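Local coordinates for protein glutathione S-transferase omega-like 2 (Saccharomyces cerevisiae, PDB 5LKB) that acts as a glutathione-dependent '1-Cys' thiol transferase, reduces dehydroascorbate and dimethylarsinic acid, and reacts with glutathionyl-(hydro)quinones, at residues Y41-C46 with S68-H73; A49-I54 with L290-I295; Q303-N308 with R348-I353. All coordinates share one frame; numbering follows the deposited sequence.

Contact 1 of 3, residues Y41-C46 with S68-H73; sequences YVSLAC and SVVHWH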
loop_
_atom_site.group_PDB
_atom_site.type_symbol
_atom_site.label_atom_id
_atom_site.label_comp_id
_atom_site.label_asym_id
_atom_site.label_seq_id
_atom_site.Cartn_x
_atom_site.Cartn_y
_atom_site.Cartn_z
ATOM N N TYR A 41 -27.516 14.985 5.262
ATOM C CA TYR A 41 -26.784 14.155 6.218
ATOM C C TYR A 41 -25.706 13.387 5.454
ATOM O O TYR A 41 -26.002 12.731 4.461
ATOM C CB TYR A 41 -27.708 13.130 6.886
ATOM C CG TYR A 41 -28.789 13.741 7.794
ATOM C CD1 TYR A 41 -28.492 14.059 9.119
ATOM C CD2 TYR A 41 -30.071 14.007 7.327
ATOM C CE1 TYR A 41 -29.445 14.622 9.952
ATOM C CE2 TYR A 41 -31.018 14.550 8.159
ATOM C CZ TYR A 41 -30.722 14.812 9.471
ATOM O OH TYR A 41 -31.697 15.372 10.287
ATOM N N VAL A 42 -24.451 13.487 5.920
ATOM C CA VAL A 42 -23.312 12.948 5.192
ATOM C C VAL A 42 -22.377 12.251 6.153
ATOM O O VAL A 42 -22.464 12.401 7.373
ATOM C CB VAL A 42 -22.504 14.044 4.472
ATOM C CG1 VAL A 42 -23.379 14.856 3.539
ATOM C CG2 VAL A 42 -21.879 14.989 5.469
ATOM N N SER A 43 -21.462 11.468 5.567
ATOM C CA SER A 43 -20.158 11.195 6.171
ATOM C C SER A 43 -19.101 11.924 5.377
ATOM O O SER A 43 -19.133 11.927 4.162
ATOM C CB SER A 43 -19.816 9.709 6.193
ATOM O OG SER A 43 -18.457 9.488 6.593
ATOM N N LEU A 44 -18.128 12.544 6.074
ATOM C CA LEU A 44 -16.965 13.108 5.379
ATOM C C LEU A 44 -16.013 12.043 4.823
ATOM O O LEU A 44 -15.239 12.370 3.918
ATOM C CB LEU A 44 -16.190 13.980 6.355
ATOM C CG LEU A 44 -16.799 15.307 6.764
ATOM C CD1 LEU A 44 -16.149 15.912 7.973
ATOM C CD2 LEU A 44 -16.680 16.234 5.573
ATOM N N ALA A 45 -16.157 10.794 5.205
ATOM C CA ALA A 45 -15.304 9.736 4.657
ATOM C C ALA A 45 -15.783 9.272 3.282
ATOM O O ALA A 45 -14.987 8.740 2.477
ATOM C CB ALA A 45 -15.302 8.533 5.578
ATOM N N CYS A 46 -17.114 9.449 3.015
ATOM C CA CYS A 46 -17.763 8.816 1.876
ATOM C C CYS A 46 -17.573 9.665 0.633
ATOM O O CYS A 46 -17.959 10.837 0.646
ATOM C CB CYS A 46 -19.282 8.715 2.142
ATOM S SG CYS A 46 -20.224 8.188 0.728
ATOM N N SER A 68 -25.396 17.833 8.655
ATOM C CA SER A 68 -24.985 17.118 9.839
ATOM C C SER A 68 -24.116 15.957 9.376
ATOM O O SER A 68 -24.288 15.464 8.254
ATOM C CB SER A 68 -26.141 16.593 10.664
ATOM O OG SER A 68 -26.896 17.741 11.110
ATOM N N VAL A 69 -23.216 15.501 10.245
ATOM C CA VAL A 69 -22.145 14.560 9.850
ATOM C C VAL A 69 -22.136 13.356 10.794
ATOM O O VAL A 69 -21.991 13.506 12.015
ATOM C CB VAL A 69 -20.780 15.253 9.843
ATOM C CG1 VAL A 69 -19.753 14.247 9.315
ATOM C CG2 VAL A 69 -20.799 16.473 9.012
ATOM N N VAL A 70 -22.271 12.151 10.230
ATOM C CA VAL A 70 -22.148 10.933 10.999
ATOM C C VAL A 70 -20.691 10.664 11.380
ATOM O O VAL A 70 -19.765 11.207 10.774
ATOM C CB VAL A 70 -22.727 9.724 10.240
ATOM C CG1 VAL A 70 -24.267 9.906 10.067
ATOM C CG2 VAL A 70 -22.053 9.459 8.922
ATOM N N HIS A 71 -20.529 9.783 12.358
ATOM C CA HIS A 71 -19.222 9.298 12.797
ATOM C C HIS A 71 -18.559 8.575 11.647
ATOM O O HIS A 71 -19.212 7.946 10.812
ATOM C CB HIS A 71 -19.403 8.358 13.974
ATOM C CG HIS A 71 -18.202 8.190 14.839
ATOM N ND1 HIS A 71 -17.122 7.432 14.464
ATOM C CD2 HIS A 71 -17.934 8.644 16.087
ATOM C CE1 HIS A 71 -16.240 7.424 15.451
ATOM N NE2 HIS A 71 -16.716 8.148 16.455
ATOM N N TRP A 72 -17.218 8.670 11.606
ATOM C CA TRP A 72 -16.447 7.946 10.597
ATOM C C TRP A 72 -16.436 6.438 10.803
ATOM O O TRP A 72 -16.211 5.709 9.833
ATOM C CB TRP A 72 -15.007 8.496 10.507
ATOM C CG TRP A 72 -14.338 8.634 11.870
ATOM C CD1 TRP A 72 -14.242 9.788 12.587
ATOM C CD2 TRP A 72 -13.757 7.604 12.675
ATOM N NE1 TRP A 72 -13.631 9.542 13.803
ATOM C CE2 TRP A 72 -13.325 8.217 13.876
ATOM C CE3 TRP A 72 -13.568 6.219 12.517
ATOM C CZ2 TRP A 72 -12.686 7.506 14.880
ATOM C CZ3 TRP A 72 -12.917 5.523 13.540
ATOM C CH2 TRP A 72 -12.505 6.171 14.697
ATOM N N HIS A 73 -16.727 5.946 12.002
ATOM C CA HIS A 73 -16.713 4.521 12.263
ATOM C C HIS A 73 -18.051 3.877 11.861
ATOM O O HIS A 73 -19.114 4.213 12.420
ATOM C CB HIS A 73 -16.371 4.173 13.708
ATOM C CG HIS A 73 -16.265 2.705 13.941
ATOM N ND1 HIS A 73 -17.053 2.025 14.851
ATOM C CD2 HIS A 73 -15.464 1.772 13.370
ATOM C CE1 HIS A 73 -16.720 0.746 14.840
ATOM N NE2 HIS A 73 -15.772 0.562 13.933
HETATM O O HOH W 1 -17.968 11.105 8.699
#
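Val42 lies between Ser68 and Val70 as parallel strands pair: its N donates to Ser68 O at 3.1 Å, and its O accepts from Val70 N at 2.9 Å. Val42 O also receives a CA-H...O contact from Val69 CA at 3.3 Å. Among apolar contacts, Val42 CG2 meets Val69 CG2 at 4.0 Å on the face where Val42 also packs on Ala49, Thr52 and Leu53 of helix 47-58. Val69 CG1, anti to the backbone N (chi1 -175°), reaches on to Leu44 CG. On the other face, Tyr41 CD1 rests against Ser68 CB at 3.8 Å; the small serine allows the ring to lie close, while Tyr41 OH bonds Glu133 and Ser68 OG bonds Trp39. Ser43 CB touches Val70 CG2 at 3.5 Å, and both side chains adjoin the glutathione-binding Trp79. With helix 47-58 the two strands form the beta-alpha-beta crossover of the thioredoxin-like domain of glutathione transferases. Ser43 OG accepts from Ala45 N at 3.0 Å, making an ST turn just before the nucleophile Cys46, which N-caps the helix. One water binds Ser43 OG, accepts from Leu44 N and donates to Val70 O at 2.7 Å, bridging the segments as they diverge.

Contact 2 of 3, residues A49-I54 with L290-I295; sequences AHRTLI and LYTTVI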
loop_
_atom_site.group_PDB
_atom_site.type_symbol
_atom_site.label_atom_id
_atom_site.label_comp_id
_atom_site.label_asym_id
_atom_site.label_seq_id
_atom_site.Cartn_x
_atom_site.Cartn_y
_atom_site.Cartn_z
ATOM N N ALA A 49 -21.145 10.924 -0.687
ATOM C CA ALA A 49 -21.614 12.079 0.082
ATOM C C ALA A 49 -20.742 13.297 -0.163
ATOM O O ALA A 49 -21.219 14.435 -0.183
ATOM C CB ALA A 49 -21.653 11.714 1.564
ATOM N N HIS A 50 -19.432 13.092 -0.361
ATOM C CA HIS A 50 -18.543 14.203 -0.601
ATOM C C HIS A 50 -18.994 14.992 -1.836
ATOM O O HIS A 50 -18.855 16.181 -1.883
ATOM C CB HIS A 50 -17.088 13.688 -0.682
ATOM C CG HIS A 50 -16.031 14.749 -0.622
ATOM N ND1 HIS A 50 -14.670 14.434 -0.667
ATOM C CD2 HIS A 50 -16.114 16.085 -0.439
ATOM C CE1 HIS A 50 -13.983 15.550 -0.538
ATOM N NE2 HIS A 50 -14.833 16.565 -0.387
ATOM N N ARG A 51 -19.515 14.318 -2.864
ATOM C CA ARG A 51 -19.987 15.012 -4.054
ATOM C C ARG A 51 -20.974 16.070 -3.672
ATOM O O ARG A 51 -20.930 17.159 -4.224
ATOM C CB ARG A 51 -20.701 14.048 -4.998
ATOM C CG ARG A 51 -19.886 12.842 -5.547
ATOM C CD ARG A 51 -20.875 11.891 -6.169
ATOM N NE ARG A 51 -20.243 10.972 -7.104
ATOM C CZ ARG A 51 -20.916 10.162 -7.899
ATOM N NH1 ARG A 51 -22.258 10.204 -7.879
ATOM N NH2 ARG A 51 -20.266 9.364 -8.719
ATOM N N THR A 52 -21.843 15.744 -2.732
ATOM C CA THR A 52 -22.922 16.661 -2.379
ATOM C C THR A 52 -22.416 17.835 -1.560
ATOM O O THR A 52 -22.974 18.933 -1.671
ATOM C CB THR A 52 -24.066 15.921 -1.678
ATOM O OG1 THR A 52 -23.759 15.518 -0.357
ATOM C CG2 THR A 52 -24.509 14.704 -2.440
ATOM N N LEU A 53 -21.391 17.637 -0.709
ATOM C CA LEU A 53 -20.819 18.739 0.045
ATOM C C LEU A 53 -20.143 19.734 -0.885
ATOM O O LEU A 53 -20.315 20.949 -0.726
ATOM C CB LEU A 53 -19.819 18.234 1.048
ATOM C CG LEU A 53 -20.336 17.433 2.194
ATOM C CD1 LEU A 53 -19.147 16.987 3.091
ATOM C CD2 LEU A 53 -21.343 18.179 3.056
ATOM N N ILE A 54 -19.381 19.251 -1.861
ATOM C CA ILE A 54 -18.698 20.123 -2.799
ATOM C C ILE A 54 -19.739 20.954 -3.566
ATOM O O ILE A 54 -19.606 22.173 -3.739
ATOM C CB ILE A 54 -17.799 19.329 -3.766
ATOM C CG1 ILE A 54 -16.647 18.679 -2.965
ATOM C CG2 ILE A 54 -17.233 20.222 -4.843
ATOM C CD1 ILE A 54 -16.031 17.504 -3.656
ATOM N N LEU A 290 -15.205 12.786 -10.253
ATOM C CA LEU A 290 -13.893 12.119 -10.310
ATOM C C LEU A 290 -13.087 12.469 -9.073
ATOM O O LEU A 290 -12.371 11.600 -8.532
ATOM C CB LEU A 290 -13.128 12.534 -11.559
ATOM C CG LEU A 290 -11.715 11.941 -11.732
ATOM C CD1 LEU A 290 -11.814 10.456 -11.807
ATOM C CD2 LEU A 290 -11.055 12.483 -12.954
ATOM N N TYR A 291 -13.133 13.722 -8.643
ATOM C CA TYR A 291 -12.300 14.195 -7.524
ATOM C C TYR A 291 -12.502 13.364 -6.256
ATOM O O TYR A 291 -11.531 13.074 -5.523
ATOM C CB TYR A 291 -12.668 15.650 -7.186
ATOM C CG TYR A 291 -11.983 16.227 -5.948
ATOM C CD1 TYR A 291 -12.575 16.101 -4.740
ATOM C CD2 TYR A 291 -10.758 16.854 -6.007
ATOM C CE1 TYR A 291 -12.014 16.583 -3.592
ATOM C CE2 TYR A 291 -10.160 17.369 -4.851
ATOM C CZ TYR A 291 -10.796 17.260 -3.664
ATOM O OH TYR A 291 -10.233 17.746 -2.500
ATOM N N THR A 292 -13.730 13.040 -5.906
ATOM C CA THR A 292 -13.959 12.420 -4.607
ATOM C C THR A 292 -13.260 11.057 -4.531
ATOM O O THR A 292 -12.848 10.637 -3.450
ATOM C CB THR A 292 -15.422 12.372 -4.239
ATOM O OG1 THR A 292 -16.084 11.579 -5.227
ATOM C CG2 THR A 292 -16.060 13.791 -4.182
ATOM N N THR A 293 -13.086 10.388 -5.670
ATOM C CA THR A 293 -12.298 9.161 -5.708
ATOM C C THR A 293 -10.815 9.481 -5.702
ATOM O O THR A 293 -10.018 8.849 -4.974
ATOM C CB THR A 293 -12.659 8.311 -6.919
ATOM O OG1 THR A 293 -14.044 7.944 -6.826
ATOM C CG2 THR A 293 -11.805 7.044 -6.974
ATOM N N VAL A 294 -10.380 10.342 -6.624
ATOM C CA VAL A 294 -8.953 10.612 -6.798
ATOM C C VAL A 294 -8.331 11.151 -5.510
ATOM O O VAL A 294 -7.229 10.733 -5.145
ATOM C CB VAL A 294 -8.666 11.538 -8.000
ATOM C CG1 VAL A 294 -7.142 11.841 -8.144
ATOM C CG2 VAL A 294 -9.114 10.895 -9.309
ATOM N N ILE A 295 -9.034 12.009 -4.752
ATOM C CA ILE A 295 -8.485 12.562 -3.508
ATOM C C ILE A 295 -8.290 11.504 -2.423
ATOM O O ILE A 295 -7.452 11.678 -1.529
ATOM C CB ILE A 295 -9.348 13.759 -3.019
ATOM C CG1 ILE A 295 -8.512 14.684 -2.132
ATOM C CG2 ILE A 295 -10.590 13.312 -2.320
ATOM C CD1 ILE A 295 -7.398 15.429 -2.820
HETATM O O HOH W 2 -17.652 9.953 -7.123
#
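His50 and Thr292 mark where helices 47-58 and 285-304 come together, their CA atoms 6.3 Å apart, the local axes approaching to 9.3 Å and their directions 120° apart. Thr292 is small enough for this spacing. Its methyl CG2 packs against His50 CB at 3.6 Å and, one helical turn on, against Ile54 CD1 at 3.8 Å. The torsion that sets the methyl anti to the carbonyl carbon puts OG1 between N and C (chi1 61°), from where it bonds Pro47 O and takes a hydrogen from a water at 2.9 Å. That water accepts from Arg51 NE at 2.8 Å, tying the extended arginine to the threonine. This is the interdomain interface of the glutathione transferase fold: the first helix of the thioredoxin-like domain against a helix of the all-helical C-terminal domain. Beside the threonine, Tyr291 turns its edge to the face of His50 in an offset edge-to-face pair, planes at 75°, with His50 CE1 3.8 Å from Tyr291 CE1. The histidine suits this buried place because both ring nitrogens have partners, ND1 with Arg296 and NE2 with Thr336, which fixes its rotation. Ile54 crosses Tyr291 obliquely, its CD1 3.9 Å from Tyr291 CD1.

Contact 3 of 3, residues Q303-N308 with R348-I353; sequences QHFKCN and RSHTRI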
loop_
_atom_site.group_PDB
_atom_site.type_symbol
_atom_site.label_atom_id
_atom_site.label_comp_id
_atom_site.label_asym_id
_atom_site.label_seq_id
_atom_site.Cartn_x
_atom_site.Cartn_y
_atom_site.Cartn_z
ATOM N N GLN A 303 -3.368 1.340 -0.513
ATOM C CA GLN A 303 -3.064 0.326 0.490
ATOM C C GLN A 303 -4.252 -0.532 0.845
ATOM O O GLN A 303 -4.131 -1.759 1.005
ATOM C CB GLN A 303 -2.501 0.975 1.746
ATOM C CG GLN A 303 -1.933 0.081 2.802
ATOM C CD GLN A 303 -2.939 -0.658 3.637
ATOM O OE1 GLN A 303 -4.018 -0.155 3.938
ATOM N NE2 GLN A 303 -2.595 -1.875 4.027
ATOM N N HIS A 304 -5.381 0.102 1.072
ATOM C CA HIS A 304 -6.494 -0.518 1.731
ATOM C C HIS A 304 -7.334 -1.304 0.745
ATOM O O HIS A 304 -7.820 -2.420 1.081
ATOM C CB HIS A 304 -7.359 0.554 2.382
ATOM C CG HIS A 304 -8.542 0.022 3.124
ATOM N ND1 HIS A 304 -8.458 -0.631 4.346
ATOM C CD2 HIS A 304 -9.864 0.119 2.821
ATOM C CE1 HIS A 304 -9.692 -0.959 4.724
ATOM N NE2 HIS A 304 -10.548 -0.533 3.805
ATOM N N PHE A 305 -7.583 -0.755 -0.432
ATOM C CA PHE A 305 -8.300 -1.471 -1.483
ATOM C C PHE A 305 -7.352 -2.132 -2.494
ATOM O O PHE A 305 -7.792 -2.704 -3.492
ATOM C CB PHE A 305 -9.288 -0.546 -2.229
ATOM C CG PHE A 305 -10.585 -0.247 -1.479
ATOM C CD1 PHE A 305 -10.949 -0.911 -0.281
ATOM C CD2 PHE A 305 -11.510 0.657 -2.009
ATOM C CE1 PHE A 305 -12.187 -0.692 0.384
ATOM C CE2 PHE A 305 -12.740 0.851 -1.391
ATOM C CZ PHE A 305 -13.071 0.203 -0.162
ATOM N N LYS A 306 -6.051 -2.127 -2.235
ATOM C CA LYS A 306 -5.075 -2.838 -3.046
ATOM C C LYS A 306 -5.047 -2.359 -4.477
ATOM O O LYS A 306 -4.642 -3.092 -5.401
ATOM C CB LYS A 306 -5.204 -4.376 -2.936
ATOM C CG LYS A 306 -5.268 -4.891 -1.511
ATOM C CD LYS A 306 -5.473 -6.416 -1.511
ATOM C CE LYS A 306 -5.439 -6.945 -0.059
ATOM N NZ LYS A 306 -6.388 -6.371 1.014
ATOM N N CYS A 307 -5.339 -1.056 -4.678
ATOM C CA CYS A 307 -5.332 -0.467 -5.995
ATOM C C CYS A 307 -3.965 0.149 -6.192
ATOM O O CYS A 307 -3.762 1.354 -6.139
ATOM C CB CYS A 307 -6.389 0.610 -6.014
ATOM S SG CYS A 307 -8.111 -0.053 -6.151
ATOM N N ASN A 308 -2.960 -0.715 -6.447
ATOM C CA ASN A 308 -1.589 -0.314 -6.138
ATOM C C ASN A 308 -0.576 -0.588 -7.231
ATOM O O ASN A 308 0.612 -0.630 -6.936
ATOM C CB ASN A 308 -1.143 -0.899 -4.798
ATOM C CG ASN A 308 -0.807 -2.358 -4.875
ATOM O OD1 ASN A 308 -1.286 -3.077 -5.739
ATOM N ND2 ASN A 308 0.040 -2.805 -3.930
ATOM N N ARG A 348 -10.681 1.448 9.830
ATOM C CA ARG A 348 -11.277 1.000 11.083
ATOM C C ARG A 348 -12.605 0.298 10.901
ATOM O O ARG A 348 -13.007 -0.430 11.809
ATOM C CB ARG A 348 -11.503 2.177 12.027
ATOM C CG ARG A 348 -10.276 3.024 12.350
ATOM C CD ARG A 348 -9.248 2.178 13.092
ATOM N NE ARG A 348 -8.154 3.014 13.583
ATOM C CZ ARG A 348 -8.198 3.779 14.664
ATOM N NH1 ARG A 348 -9.298 3.786 15.448
ATOM N NH2 ARG A 348 -7.188 4.579 14.947
ATOM N N SER A 349 -13.265 0.435 9.757
ATOM C CA SER A 349 -14.576 -0.192 9.601
ATOM C C SER A 349 -14.556 -1.493 8.819
ATOM O O SER A 349 -15.442 -2.319 9.018
ATOM C CB SER A 349 -15.545 0.753 8.889
ATOM O OG SER A 349 -15.628 2.025 9.497
ATOM N N HIS A 350 -13.538 -1.767 8.017
ATOM C CA HIS A 350 -13.557 -2.899 7.102
ATOM C C HIS A 350 -12.716 -4.023 7.695
ATOM O O HIS A 350 -11.565 -4.260 7.311
ATOM C CB HIS A 350 -13.060 -2.515 5.725
ATOM C CG HIS A 350 -13.913 -1.518 5.077
ATOM N ND1 HIS A 350 -13.463 -0.611 4.160
ATOM C CD2 HIS A 350 -15.242 -1.291 5.220
ATOM C CE1 HIS A 350 -14.466 0.141 3.760
ATOM N NE2 HIS A 350 -15.558 -0.255 4.392
ATOM N N THR A 351 -13.332 -4.772 8.617
ATOM C CA THR A 351 -12.638 -5.825 9.358
ATOM C C THR A 351 -12.151 -6.959 8.487
ATOM O O THR A 351 -11.183 -7.633 8.870
ATOM C CB THR A 351 -13.616 -6.423 10.394
ATOM O OG1 THR A 351 -14.283 -5.353 11.079
ATOM C CG2 THR A 351 -12.869 -7.273 11.389
ATOM N N ARG A 352 -12.805 -7.229 7.362
ATOM C CA ARG A 352 -12.365 -8.310 6.490
ATOM C C ARG A 352 -11.219 -7.914 5.582
ATOM O O ARG A 352 -10.649 -8.773 4.891
ATOM C CB ARG A 352 -13.518 -8.856 5.667
ATOM C CG ARG A 352 -14.639 -9.441 6.542
ATOM C CD ARG A 352 -15.453 -10.485 5.757
ATOM N NE ARG A 352 -16.248 -9.831 4.739
ATOM C CZ ARG A 352 -17.359 -9.135 4.996
ATOM N NH1 ARG A 352 -17.792 -9.015 6.246
ATOM N NH2 ARG A 352 -18.048 -8.551 4.010
ATOM N N ILE A 353 -10.823 -6.650 5.625
ATOM C CA ILE A 353 -9.630 -6.153 4.956
ATOM C C ILE A 353 -8.509 -5.889 5.953
ATOM O O ILE A 353 -7.357 -6.264 5.727
ATOM C CB ILE A 353 -9.972 -4.880 4.154
ATOM C CG1 ILE A 353 -10.897 -5.180 2.981
ATOM C CG2 ILE A 353 -8.675 -4.227 3.615
ATOM C CD1 ILE A 353 -11.493 -3.931 2.382
HETATM O O HOH W 3 -5.888 -7.227 3.609
#
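His304 stretches its ring away from its own backbone N (chi1 -179°), while His350 holds CG anti to its carbonyl carbon (chi1 -63°), and the two imidazoles meet rim to rim, modestly tilted against each other. His304 NE2 and His350 ND1 are 2.9 Å apart in a nearly straight hydrogen bond (167°), in which either could be the donor. Ile353 comes over one face of His304: its CG2 stands 3.9 Å from the ring centroid in a CH-pi contact and 3.2 Å from His304 O. The other branch of the isoleucine sends CD1 to the edge of the Phe305 ring, 3.9 Å from CE1, so a branched aliphatic chain serves both aromatic neighbours. Phe228 meets both Phe305 and His350 edge-to-face, and His350 NE2 bonds a glycerol, probably from the crystallisation liquor. Lys306 passes Ile353 in the opposite sense, and a water accepts from its NZ at 2.8 Å and donates to Ile353 O at 2.8 Å. Here the end of helix 285-304 meets the segment leaving helix 339-349, within the C-terminal domain. An alanine in place of His304 would probably leave His350 ND1 without its mate and Ile353 CG2 without its aromatic support. Because one nitrogen must give a hydrogen and the other a lone pair, the bond is unlikely to survive if both rings are doubly protonated.

Overall arrangement
The three contacts run from the thioredoxin-like domain into the helical domain. Contact 1 joins two strands of the sheet; contact 2, whose centre lies 13 Å away, starts on the helix 47-58 that connects those strands, so their segments alternate along the chain, and Val42 and Leu44 pack on Ala49 and Leu53. Contact 3, later in the chain, shares helix 285-304 with contact 2, yet their centres are 19 Å apart and their nearest atoms about 8 Å. Contacts 1 and 3, 18 Å between centres, touch where Trp72 and His73 meet Arg348 and Ser349. The domains are thus joined at contact 2 and here, among other places, and at contact 3 Gln303 also bonds Gln303 of the second subunit.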